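Local coordinates for protein aldehyde dehydrogenase (Trypanosoma brucei, PDB 5MYP) that probably oxidises aldehydes with NAD+ as cofactor, as members of the aldehyde dehydrogenase family generally do, at residues A[194-199]-A[219-224]. Sequence-based numbering, arbitrary orientation.
Sequences FDHILY and PVTLEL
Pro219 O receives the hydrogen bond of Ile197 N (3.1 Å) and a CA-H...O contact from His196 CA (3.4 Å); it also sits over the centre of the His196 imidazole, 3.6 Å above its plane. A chi1 of -160° sets CG of His196 opposite the backbone nitrogen and brings the ring across to the other strand, where NE2 and Thr221 OG1 share a nearly straight 2.8 Å hydrogen bond in which either may be the donor. His196 ND1, by contrast, is buried with no polar partner in the model. Further along, Ile197 O accepts from Thr221 N and Thr221 O from Tyr199 N, the pattern of parallel strands; Glu223 N donates to Tyr199 O at 2.8 Å, which ties the backbone of this predicted active-site residue to the neighbouring strand. On the face carrying Leu198 and Thr221, Leu198 CD1 packs 3.8 Å from Thr221 CG2; on the face of Val220 and Leu222, Leu222 CD2 meets Tyr199 CB, and Leu224 CD2 touches the Tyr199 ring at its edge, 3.9 Å from CE2. The pair illustrates a beta-alpha-beta crossover: helix 203-214 connects the strands and covers Ile197, Tyr199 and Val220, Thr452 of helix 447-452 lies against His196 and Thr221, and strand 110-124 continues the sheet beyond 196-200.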
ATOM      1  N   PHE A 194       4.185 -15.307   0.587  1.00 11.25           N
ATOM      2  CA  PHE A 194       2.878 -14.876   0.094  1.00 10.89           C
ATOM      3  C   PHE A 194       3.046 -13.622  -0.751  1.00 10.60           C
ATOM      4  O   PHE A 194       4.073 -12.940  -0.681  1.00 10.57           O
ATOM      5  CB  PHE A 194       1.938 -14.599   1.259  1.00 10.69           C
ATOM      6  CG  PHE A 194       1.600 -15.821   2.052  1.00 10.66           C
ATOM      7  CD1 PHE A 194       0.598 -16.684   1.625  1.00 10.61           C
ATOM      8  CD2 PHE A 194       2.299 -16.129   3.217  1.00 10.67           C
ATOM      9  CE1 PHE A 194       0.286 -17.826   2.351  1.00 10.69           C
ATOM     10  CE2 PHE A 194       1.988 -17.266   3.949  1.00 10.56           C
ATOM     11  CZ  PHE A 194       0.983 -18.116   3.516  1.00 10.57           C
ATOM     12  N   ASP A 195       2.024 -13.326  -1.545  1.00 10.13           N
ATOM     13  CA  ASP A 195       2.009 -12.136  -2.394  1.00 10.11           C
ATOM     14  C   ASP A 195       1.270 -10.961  -1.761  1.00  9.88           C
ATOM     15  O   ASP A 195       1.375  -9.835  -2.240  1.00  9.75           O
ATOM     16  CB  ASP A 195       1.442 -12.496  -3.759  1.00 10.18           C
ATOM     17  CG  ASP A 195       2.250 -13.588  -4.422  1.00 10.42           C
ATOM     18  OD1 ASP A 195       3.329 -13.270  -4.968  1.00 10.42           O
ATOM     19  OD2 ASP A 195       1.832 -14.769  -4.344  1.00 10.28           O
ATOM     20  N   HIS A 196       0.535 -11.238  -0.686  1.00  9.83           N
ATOM     21  CA  HIS A 196      -0.066 -10.224   0.165  1.00  9.79           C
ATOM     22  C   HIS A 196      -0.405 -10.861   1.515  1.00  9.70           C
ATOM     23  O   HIS A 196      -0.757 -12.045   1.576  1.00  9.55           O
ATOM     24  CB  HIS A 196      -1.353  -9.670  -0.463  1.00  9.95           C
ATOM     25  CG  HIS A 196      -1.762  -8.338   0.079  1.00 10.19           C
ATOM     26  ND1 HIS A 196      -1.503  -7.161  -0.585  1.00 10.30           N
ATOM     27  CD2 HIS A 196      -2.390  -7.990   1.231  1.00 10.42           C
ATOM     28  CE1 HIS A 196      -1.966  -6.145   0.125  1.00 10.46           C
ATOM     29  NE2 HIS A 196      -2.501  -6.621   1.235  1.00 10.50           N
ATOM     30  N   ILE A 197      -0.305 -10.078   2.586  1.00  9.66           N
ATOM     31  CA  ILE A 197      -0.722 -10.513   3.918  1.00  9.80           C
ATOM     32  C   ILE A 197      -1.706  -9.489   4.482  1.00  9.93           C
ATOM     33  O   ILE A 197      -1.404  -8.293   4.517  1.00  9.80           O
ATOM     34  CB  ILE A 197       0.478 -10.665   4.882  1.00  9.84           C
ATOM     35  CG1 ILE A 197       1.466 -11.719   4.364  1.00  9.90           C
ATOM     36  CG2 ILE A 197       0.001 -11.029   6.290  1.00  9.95           C
ATOM     37  CD1 ILE A 197       2.847 -11.650   4.979  1.00  9.98           C
ATOM     38  N   LEU A 198      -2.884  -9.952   4.901  1.00  9.98           N
ATOM     39  CA  LEU A 198      -3.800  -9.116   5.681  1.00 10.14           C
ATOM     40  C   LEU A 198      -3.800  -9.603   7.125  1.00 10.30           C
ATOM     41  O   LEU A 198      -4.063 -10.779   7.387  1.00 10.37           O
ATOM     42  CB  LEU A 198      -5.218  -9.114   5.099  1.00 10.13           C
ATOM     43  CG  LEU A 198      -6.161  -8.065   5.735  1.00 10.05           C
ATOM     44  CD1 LEU A 198      -7.115  -7.438   4.714  1.00 10.11           C
ATOM     45  CD2 LEU A 198      -6.936  -8.613   6.932  1.00 10.02           C
ATOM     46  N   TYR A 199      -3.510  -8.691   8.051  1.00 10.43           N
ATOM     47  CA  TYR A 199      -3.486  -8.983   9.483  1.00 10.65           C
ATOM     48  C   TYR A 199      -4.412  -8.028  10.221  1.00 10.83           C
ATOM     49  O   TYR A 199      -4.334  -6.817  10.035  1.00 11.02           O
ATOM     50  CB  TYR A 199      -2.063  -8.862  10.053  1.00 10.75           C
ATOM     51  CG  TYR A 199      -2.034  -8.913  11.565  1.00 10.76           C
ATOM     52  CD1 TYR A 199      -2.085 -10.130  12.239  1.00 10.85           C
ATOM     53  CD2 TYR A 199      -2.006  -7.744  12.322  1.00 10.81           C
ATOM     54  CE1 TYR A 199      -2.080 -10.189  13.626  1.00 10.86           C
ATOM     55  CE2 TYR A 199      -2.014  -7.786  13.711  1.00 10.94           C
ATOM     56  CZ  TYR A 199      -2.047  -9.011  14.361  1.00 11.02           C
ATOM     57  OH  TYR A 199      -2.051  -9.054  15.734  1.00 10.88           O
ATOM     58  N   PRO A 219       3.608  -7.099   0.271  1.00 10.27           N
ATOM     59  CA  PRO A 219       2.754  -6.012   0.762  1.00 10.30           C
ATOM     60  C   PRO A 219       1.798  -6.469   1.865  1.00 10.11           C
ATOM     61  O   PRO A 219       1.345  -7.617   1.861  1.00  9.63           O
ATOM     62  CB  PRO A 219       1.977  -5.551  -0.488  1.00 10.31           C
ATOM     63  CG  PRO A 219       2.194  -6.585  -1.524  1.00 10.43           C
ATOM     64  CD  PRO A 219       3.438  -7.337  -1.177  1.00 10.45           C
ATOM     65  N   VAL A 220       1.517  -5.568   2.800  1.00 10.30           N
ATOM     66  CA  VAL A 220       0.668  -5.877   3.951  1.00 10.51           C
ATOM     67  C   VAL A 220      -0.483  -4.891   4.079  1.00 10.62           C
ATOM     68  O   VAL A 220      -0.327  -3.706   3.792  1.00 10.64           O
ATOM     69  CB  VAL A 220       1.455  -5.926   5.288  1.00 10.69           C
ATOM     70  CG1 VAL A 220       2.524  -7.009   5.235  1.00 10.70           C
ATOM     71  CG2 VAL A 220       2.073  -4.572   5.640  1.00 10.81           C
ATOM     72  N   THR A 221      -1.637  -5.414   4.486  1.00 10.59           N
ATOM     73  CA  THR A 221      -2.756  -4.623   4.965  1.00 10.71           C
ATOM     74  C   THR A 221      -2.866  -4.947   6.448  1.00 10.93           C
ATOM     75  O   THR A 221      -2.981  -6.113   6.824  1.00 10.82           O
ATOM     76  CB  THR A 221      -4.058  -4.986   4.227  1.00 10.70           C
ATOM     77  OG1 THR A 221      -3.894  -4.734   2.824  1.00 10.58           O
ATOM     78  CG2 THR A 221      -5.243  -4.169   4.750  1.00 10.80           C
ATOM     79  N   LEU A 222      -2.794  -3.915   7.286  1.00 11.20           N
ATOM     80  CA  LEU A 222      -2.797  -4.068   8.736  1.00 11.65           C
ATOM     81  C   LEU A 222      -4.016  -3.331   9.271  1.00 12.10           C
ATOM     82  O   LEU A 222      -4.175  -2.136   9.016  1.00 12.17           O
ATOM     83  CB  LEU A 222      -1.498  -3.511   9.335  1.00 11.60           C
ATOM     84  CG  LEU A 222      -0.191  -4.045   8.738  1.00 11.65           C
ATOM     85  CD1 LEU A 222       1.018  -3.297   9.290  1.00 11.68           C
ATOM     86  CD2 LEU A 222      -0.049  -5.535   8.997  1.00 11.69           C
ATOM     87  N   GLU A 223      -4.888  -4.057   9.967  1.00 12.69           N
ATOM     88  CA  GLU A 223      -6.118  -3.502  10.532  1.00 13.13           C
ATOM     89  C   GLU A 223      -5.982  -3.575  12.043  1.00 13.19           C
ATOM     90  O   GLU A 223      -6.131  -4.646  12.642  1.00 12.88           O
ATOM     91  CB  GLU A 223      -7.329  -4.308  10.054  1.00 13.49           C
ATOM     92  CG  GLU A 223      -7.577  -4.233   8.548  1.00 13.87           C
ATOM     93  CD  GLU A 223      -8.327  -2.986   8.095  1.00 14.09           C
ATOM     94  OE1 GLU A 223      -8.901  -2.262   8.939  1.00 14.51           O
ATOM     95  OE2 GLU A 223      -8.345  -2.732   6.868  1.00 14.24           O
ATOM     96  N   LEU A 224      -5.673  -2.438  12.659  1.00 13.54           N
ATOM     97  CA  LEU A 224      -5.258  -2.411  14.058  1.00 13.93           C
ATOM     98  C   LEU A 224      -6.271  -1.608  14.861  1.00 14.84           C
ATOM     99  O   LEU A 224      -7.444  -1.562  14.480  1.00 15.64           O
ATOM    100  CB  LEU A 224      -3.817  -1.895  14.171  1.00 13.85           C
ATOM    101  CG  LEU A 224      -2.841  -2.488  13.144  1.00 13.72           C
ATOM    102  CD1 LEU A 224      -1.484  -1.808  13.227  1.00 13.64           C
ATOM    103  CD2 LEU A 224      -2.698  -3.995  13.315  1.00 13.65           C
TER